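PDB 6AII: beta-agarase from Persicobacter, which probably hydrolyses beta-1,4 linkages of agarose with its GH16 catalytic domain, releasing neoagarobiose as product. Local coordinates for residues A[42-54]-A[103-115]. Residues are numbered along the deposited sequence; the frame is centred on the assembly and turned at random.
Sequences TYIAGKWKNFWHN and TQMGCVVSKGHVQ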
loop_
_atom_site.group_PDB
_atom_site.type_symbol
_atom_site.label_atom_id
_atom_site.label_comp_id
_atom_site.label_asym_id
_atom_site.label_seq_id
_atom_site.Cartn_x
_atom_site.Cartn_y
_atom_site.Cartn_z
ATOM N N THR A 42 -14.474 12.203 8.870
ATOM C CA THR A 42 -15.665 11.396 8.671
ATOM C C THR A 42 -15.206 9.956 8.490
ATOM O O THR A 42 -14.226 9.764 7.781
ATOM C CB THR A 42 -16.401 11.817 7.382
ATOM O OG1 THR A 42 -16.660 13.228 7.336
ATOM C CG2 THR A 42 -17.696 11.068 7.200
ATOM N N TYR A 43 -15.879 8.998 9.115
ATOM C CA TYR A 43 -15.741 7.584 8.708
ATOM C C TYR A 43 -16.721 7.290 7.578
ATOM O O TYR A 43 -17.936 7.107 7.811
ATOM C CB TYR A 43 -15.955 6.575 9.852
ATOM C CG TYR A 43 -14.758 6.414 10.762
ATOM C CD1 TYR A 43 -13.707 5.584 10.411
ATOM C CD2 TYR A 43 -14.637 7.146 11.928
ATOM C CE1 TYR A 43 -12.580 5.458 11.198
ATOM C CE2 TYR A 43 -13.504 7.038 12.731
ATOM C CZ TYR A 43 -12.484 6.175 12.371
ATOM O OH TYR A 43 -11.335 6.001 13.086
ATOM N N ILE A 44 -16.187 7.205 6.352
ATOM C CA ILE A 44 -16.984 6.959 5.159
ATOM C C ILE A 44 -17.554 5.553 5.285
ATOM O O ILE A 44 -16.850 4.578 5.530
ATOM C CB ILE A 44 -16.155 7.151 3.882
ATOM C CG1 ILE A 44 -15.520 8.521 3.799
ATOM C CG2 ILE A 44 -16.964 6.852 2.649
ATOM C CD1 ILE A 44 -14.428 8.686 2.770
ATOM N N ALA A 45 -18.887 5.488 5.152
ATOM C CA ALA A 45 -19.657 4.259 5.243
ATOM C C ALA A 45 -19.502 3.603 6.603
ATOM O O ALA A 45 -19.702 2.395 6.722
ATOM C CB ALA A 45 -19.271 3.294 4.134
ATOM N N GLY A 46 -19.066 4.362 7.601
ATOM C CA GLY A 46 -18.746 3.827 8.887
ATOM C C GLY A 46 -17.458 3.007 8.926
ATOM O O GLY A 46 -17.137 2.400 9.963
ATOM N N LYS A 47 -16.661 3.013 7.841
ATOM C CA LYS A 47 -15.529 2.111 7.732
ATOM C C LYS A 47 -14.169 2.779 7.433
ATOM O O LYS A 47 -13.156 2.198 7.782
ATOM C CB LYS A 47 -15.756 1.122 6.589
ATOM C CG LYS A 47 -16.913 0.167 6.788
ATOM C CD LYS A 47 -17.176 -0.746 5.604
ATOM C CE LYS A 47 -18.400 -1.606 5.857
ATOM N NZ LYS A 47 -18.747 -2.408 4.656
ATOM N N TRP A 48 -14.154 3.891 6.753
ATOM C CA TRP A 48 -12.911 4.438 6.162
ATOM C C TRP A 48 -12.766 5.903 6.605
ATOM O O TRP A 48 -13.474 6.784 6.081
ATOM C CB TRP A 48 -12.951 4.351 4.614
ATOM C CG TRP A 48 -13.441 3.039 4.098
ATOM C CD1 TRP A 48 -14.635 2.799 3.493
ATOM C CD2 TRP A 48 -12.788 1.765 4.219
ATOM N NE1 TRP A 48 -14.775 1.471 3.214
ATOM C CE2 TRP A 48 -13.652 0.805 3.630
ATOM C CE3 TRP A 48 -11.537 1.337 4.711
ATOM C CZ2 TRP A 48 -13.333 -0.543 3.543
ATOM C CZ3 TRP A 48 -11.256 -0.008 4.653
ATOM C CH2 TRP A 48 -12.129 -0.930 4.054
ATOM N N LYS A 49 -11.780 6.169 7.481
ATOM C CA LYS A 49 -11.559 7.526 7.890
ATOM C C LYS A 49 -10.917 8.303 6.751
ATOM O O LYS A 49 -9.962 7.800 6.186
ATOM C CB LYS A 49 -10.611 7.633 9.087
ATOM C CG LYS A 49 -10.534 9.009 9.778
ATOM C CD LYS A 49 -9.433 9.009 10.803
ATOM C CE LYS A 49 -9.401 10.123 11.815
ATOM N NZ LYS A 49 -8.066 10.136 12.474
ATOM N N ASN A 50 -11.431 9.488 6.459
ATOM C CA ASN A 50 -10.889 10.376 5.415
ATOM C C ASN A 50 -9.643 11.148 5.848
ATOM O O ASN A 50 -9.445 12.253 5.364
ATOM C CB ASN A 50 -11.932 11.303 4.844
ATOM C CG ASN A 50 -12.536 12.286 5.833
ATOM O OD1 ASN A 50 -12.257 12.174 7.028
ATOM N ND2 ASN A 50 -13.315 13.240 5.315
ATOM N N PHE A 51 -8.819 10.558 6.661
ATOM C CA PHE A 51 -7.581 11.156 7.007
ATOM C C PHE A 51 -6.623 10.113 7.553
ATOM O O PHE A 51 -6.984 8.962 7.812
ATOM C CB PHE A 51 -7.813 12.254 8.068
ATOM C CG PHE A 51 -6.761 13.336 8.024
ATOM C CD1 PHE A 51 -6.738 14.242 6.966
ATOM C CD2 PHE A 51 -5.788 13.429 8.998
ATOM C CE1 PHE A 51 -5.743 15.215 6.889
ATOM C CE2 PHE A 51 -4.777 14.394 8.909
ATOM C CZ PHE A 51 -4.801 15.319 7.898
ATOM N N TRP A 52 -5.390 10.562 7.869
ATOM C CA TRP A 52 -4.420 9.831 8.652
ATOM C C TRP A 52 -4.949 9.609 10.080
ATOM O O TRP A 52 -5.907 10.264 10.441
ATOM C CB TRP A 52 -3.125 10.649 8.608
ATOM C CG TRP A 52 -1.988 10.174 9.439
ATOM C CD1 TRP A 52 -1.379 10.817 10.494
ATOM C CD2 TRP A 52 -1.192 9.019 9.173
ATOM N NE1 TRP A 52 -0.324 10.067 10.957
ATOM C CE2 TRP A 52 -0.173 8.977 10.152
ATOM C CE3 TRP A 52 -1.261 7.996 8.226
ATOM C CZ2 TRP A 52 0.797 7.977 10.189
ATOM C CZ3 TRP A 52 -0.323 6.982 8.303
ATOM C CH2 TRP A 52 0.686 6.974 9.258
ATOM N N HIS A 53 -4.279 8.767 10.849
ATOM C CA HIS A 53 -4.821 8.357 12.139
ATOM C C HIS A 53 -4.561 9.423 13.221
ATOM O O HIS A 53 -5.054 9.250 14.332
ATOM C CB HIS A 53 -4.408 6.909 12.435
ATOM C CG HIS A 53 -2.952 6.679 12.488
ATOM N ND1 HIS A 53 -2.179 7.182 13.512
ATOM C CD2 HIS A 53 -2.126 6.018 11.652
ATOM C CE1 HIS A 53 -0.918 6.822 13.319
ATOM N NE2 HIS A 53 -0.869 6.097 12.192
ATOM N N ASN A 54 -3.895 10.529 12.914
ATOM C CA ASN A 54 -3.809 11.713 13.807
ATOM C C ASN A 54 -3.716 12.972 12.940
ATOM O O ASN A 54 -3.964 12.901 11.706
ATOM C CB ASN A 54 -2.696 11.510 14.850
ATOM C CG ASN A 54 -1.329 11.379 14.216
ATOM O OD1 ASN A 54 -0.978 12.177 13.331
ATOM N ND2 ASN A 54 -0.581 10.356 14.607
ATOM N N THR A 103 1.703 19.638 -2.301
ATOM C CA THR A 103 0.619 18.948 -3.020
ATOM C C THR A 103 -0.393 18.487 -1.987
ATOM O O THR A 103 -0.044 17.700 -1.062
ATOM C CB THR A 103 1.178 17.806 -3.884
ATOM O OG1 THR A 103 2.266 18.251 -4.684
ATOM C CG2 THR A 103 0.093 17.143 -4.736
ATOM N N GLN A 104 -1.656 18.909 -2.087
ATOM C CA GLN A 104 -2.683 18.460 -1.228
ATOM C C GLN A 104 -3.103 17.061 -1.665
ATOM O O GLN A 104 -3.181 16.851 -2.889
ATOM C CB GLN A 104 -3.871 19.416 -1.208
ATOM C CG GLN A 104 -3.530 20.792 -0.576
ATOM C CD GLN A 104 -2.760 21.684 -1.503
ATOM O OE1 GLN A 104 -3.133 21.919 -2.677
ATOM N NE2 GLN A 104 -1.595 22.205 -1.004
ATOM N N MET A 105 -3.235 16.188 -0.697
ATOM C CA MET A 105 -3.344 14.757 -1.026
ATOM C C MET A 105 -4.284 14.087 -0.070
ATOM O O MET A 105 -4.728 14.675 0.885
ATOM C CB MET A 105 -1.949 14.117 -0.969
ATOM C CG MET A 105 -1.090 14.501 -2.152
ATOM S SD MET A 105 0.576 13.778 -2.040
ATOM C CE MET A 105 0.912 13.308 -3.711
ATOM N N GLY A 106 -4.628 12.828 -0.316
ATOM C CA GLY A 106 -5.530 12.135 0.575
ATOM C C GLY A 106 -4.907 10.933 1.246
ATOM O O GLY A 106 -3.911 10.317 0.762
ATOM N N CYS A 107 -5.514 10.549 2.371
ATOM C CA CYS A 107 -5.083 9.445 3.169
ATOM C C CYS A 107 -6.321 8.834 3.830
ATOM O O CYS A 107 -7.159 9.598 4.324
ATOM C CB CYS A 107 -4.057 9.917 4.198
ATOM S SG CYS A 107 -3.424 8.609 5.238
ATOM N N VAL A 108 -6.445 7.505 3.770
ATOM C CA VAL A 108 -7.580 6.818 4.318
ATOM C C VAL A 108 -7.122 5.755 5.304
ATOM O O VAL A 108 -6.175 5.002 4.995
ATOM C CB VAL A 108 -8.382 6.201 3.160
ATOM C CG1 VAL A 108 -9.473 5.319 3.691
ATOM C CG2 VAL A 108 -8.930 7.299 2.268
ATOM N N VAL A 109 -7.785 5.642 6.507
ATOM C CA VAL A 109 -7.408 4.649 7.476
ATOM C C VAL A 109 -8.662 3.895 7.926
ATOM O O VAL A 109 -9.714 4.524 8.199
ATOM C CB VAL A 109 -6.682 5.261 8.683
ATOM C CG1 VAL A 109 -6.333 4.152 9.658
ATOM C CG2 VAL A 109 -5.428 6.024 8.269
ATOM N N SER A 110 -8.612 2.584 7.967
ATOM C CA SER A 110 -9.795 1.828 8.360
ATOM C C SER A 110 -10.133 2.049 9.837
ATOM O O SER A 110 -9.255 2.332 10.628
ATOM C CB SER A 110 -9.600 0.345 8.144
ATOM O OG SER A 110 -8.606 -0.210 8.952
ATOM N N LYS A 111 -11.424 1.954 10.115
ATOM C CA LYS A 111 -11.885 1.822 11.496
ATOM C C LYS A 111 -11.526 0.441 12.048
ATOM O O LYS A 111 -11.068 0.307 13.176
ATOM C CB LYS A 111 -13.400 2.026 11.567
ATOM C CG LYS A 111 -13.906 1.928 13.013
ATOM C CD LYS A 111 -15.388 2.086 13.094
ATOM C CE LYS A 111 -15.807 3.524 13.075
ATOM N NZ LYS A 111 -17.289 3.641 13.105
ATOM N N GLY A 112 -11.731 -0.601 11.265
ATOM C CA GLY A 112 -11.513 -1.944 11.709
ATOM C C GLY A 112 -10.071 -2.405 11.601
ATOM O O GLY A 112 -9.179 -1.640 11.132
ATOM N N HIS A 113 -9.867 -3.625 12.112
ATOM C CA HIS A 113 -8.617 -4.280 12.101
ATOM C C HIS A 113 -8.700 -5.643 11.407
ATOM O O HIS A 113 -9.754 -6.315 11.375
ATOM C CB HIS A 113 -8.045 -4.518 13.516
ATOM C CG HIS A 113 -7.724 -3.275 14.255
ATOM N ND1 HIS A 113 -8.706 -2.478 14.831
ATOM C CD2 HIS A 113 -6.538 -2.730 14.599
ATOM C CE1 HIS A 113 -8.120 -1.437 15.435
ATOM N NE2 HIS A 113 -6.787 -1.591 15.327
ATOM N N VAL A 114 -7.544 -6.103 10.946
ATOM C CA VAL A 114 -7.384 -7.492 10.571
ATOM C C VAL A 114 -6.264 -8.135 11.385
ATOM O O VAL A 114 -5.388 -7.451 11.908
ATOM C CB VAL A 114 -7.120 -7.637 9.063
ATOM C CG1 VAL A 114 -8.216 -6.987 8.236
ATOM C CG2 VAL A 114 -5.802 -7.041 8.684
ATOM N N GLN A 115 -6.328 -9.452 11.485
ATOM C CA GLN A 115 -5.308 -10.267 12.121
ATOM C C GLN A 115 -5.262 -11.623 11.442
ATOM O O GLN A 115 -6.330 -12.163 10.981
ATOM C CB GLN A 115 -5.640 -10.404 13.623
ATOM C CG GLN A 115 -4.670 -11.267 14.378
ATOM C CD GLN A 115 -4.978 -11.245 15.858
ATOM O OE1 GLN A 115 -6.136 -11.430 16.254
ATOM N NE2 GLN A 115 -3.942 -11.033 16.656
HETATM O O HOH W 1 -9.098 4.502 12.388
HETATM O O HOH W 2 -13.342 -0.420 8.769
HETATM O O HOH W 3 -7.181 12.717 3.557
#
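In the beta-sandwich (jelly-roll) fold expected of a GH16 enzyme, a small hairpin of strands 43-44 and 48-49 is joined to strand 97-110 through strand 48-49. The join is antiparallel. Lys-49 and Val-109 form the hydrogen-bonded pair: Lys-49 N gives to Val-109 O at 2.7 Å, and Val-109 N returns a bond to Lys-49 O. Lys-111 N gives a third bond to Lys-47 O. The hairpin turns through a type II beta turn, Tyr-43 to Gly-46. A classic beta bulge follows, with Lys-47 and Trp-48 both facing Ile-44.

The Tyr-43 ring is held between two lysine chains. Lys-111 CE sits over the centre of one face, 3.9 Å from the ring centroid, a CH-pi contact. The bend of Lys-111 at chi3 (-82°) brings its end over this face, and NZ adds a cation-pi contact and a weak hydrogen bond to Gly-46 O. Lys-49 CG lies toward the rim of the opposite face. Water 1, in the ring plane, links Tyr-43 OH to Ser-110 O. A serine in its place would probably leave the Lys-111 chain without its aromatic platform and break this water link.

On the other side of the sheet, Trp-48 CB packs on Val-108 CG1 at 3.7 Å. Trp-48 NE1 is hydrogen-bonded to Asp-29 OD2. Back on the face of Lys-49 and Val-109, the chain past strand 48-49 returns over Val-109, whose CG2 touches Phe-51 O. Lys-49 NZ is hydrogen-bonded to Trp-52 O in the carbonyl plane. Cys-107 SG meets the edge of the Trp-52 ring, 3.7 Å from CE3.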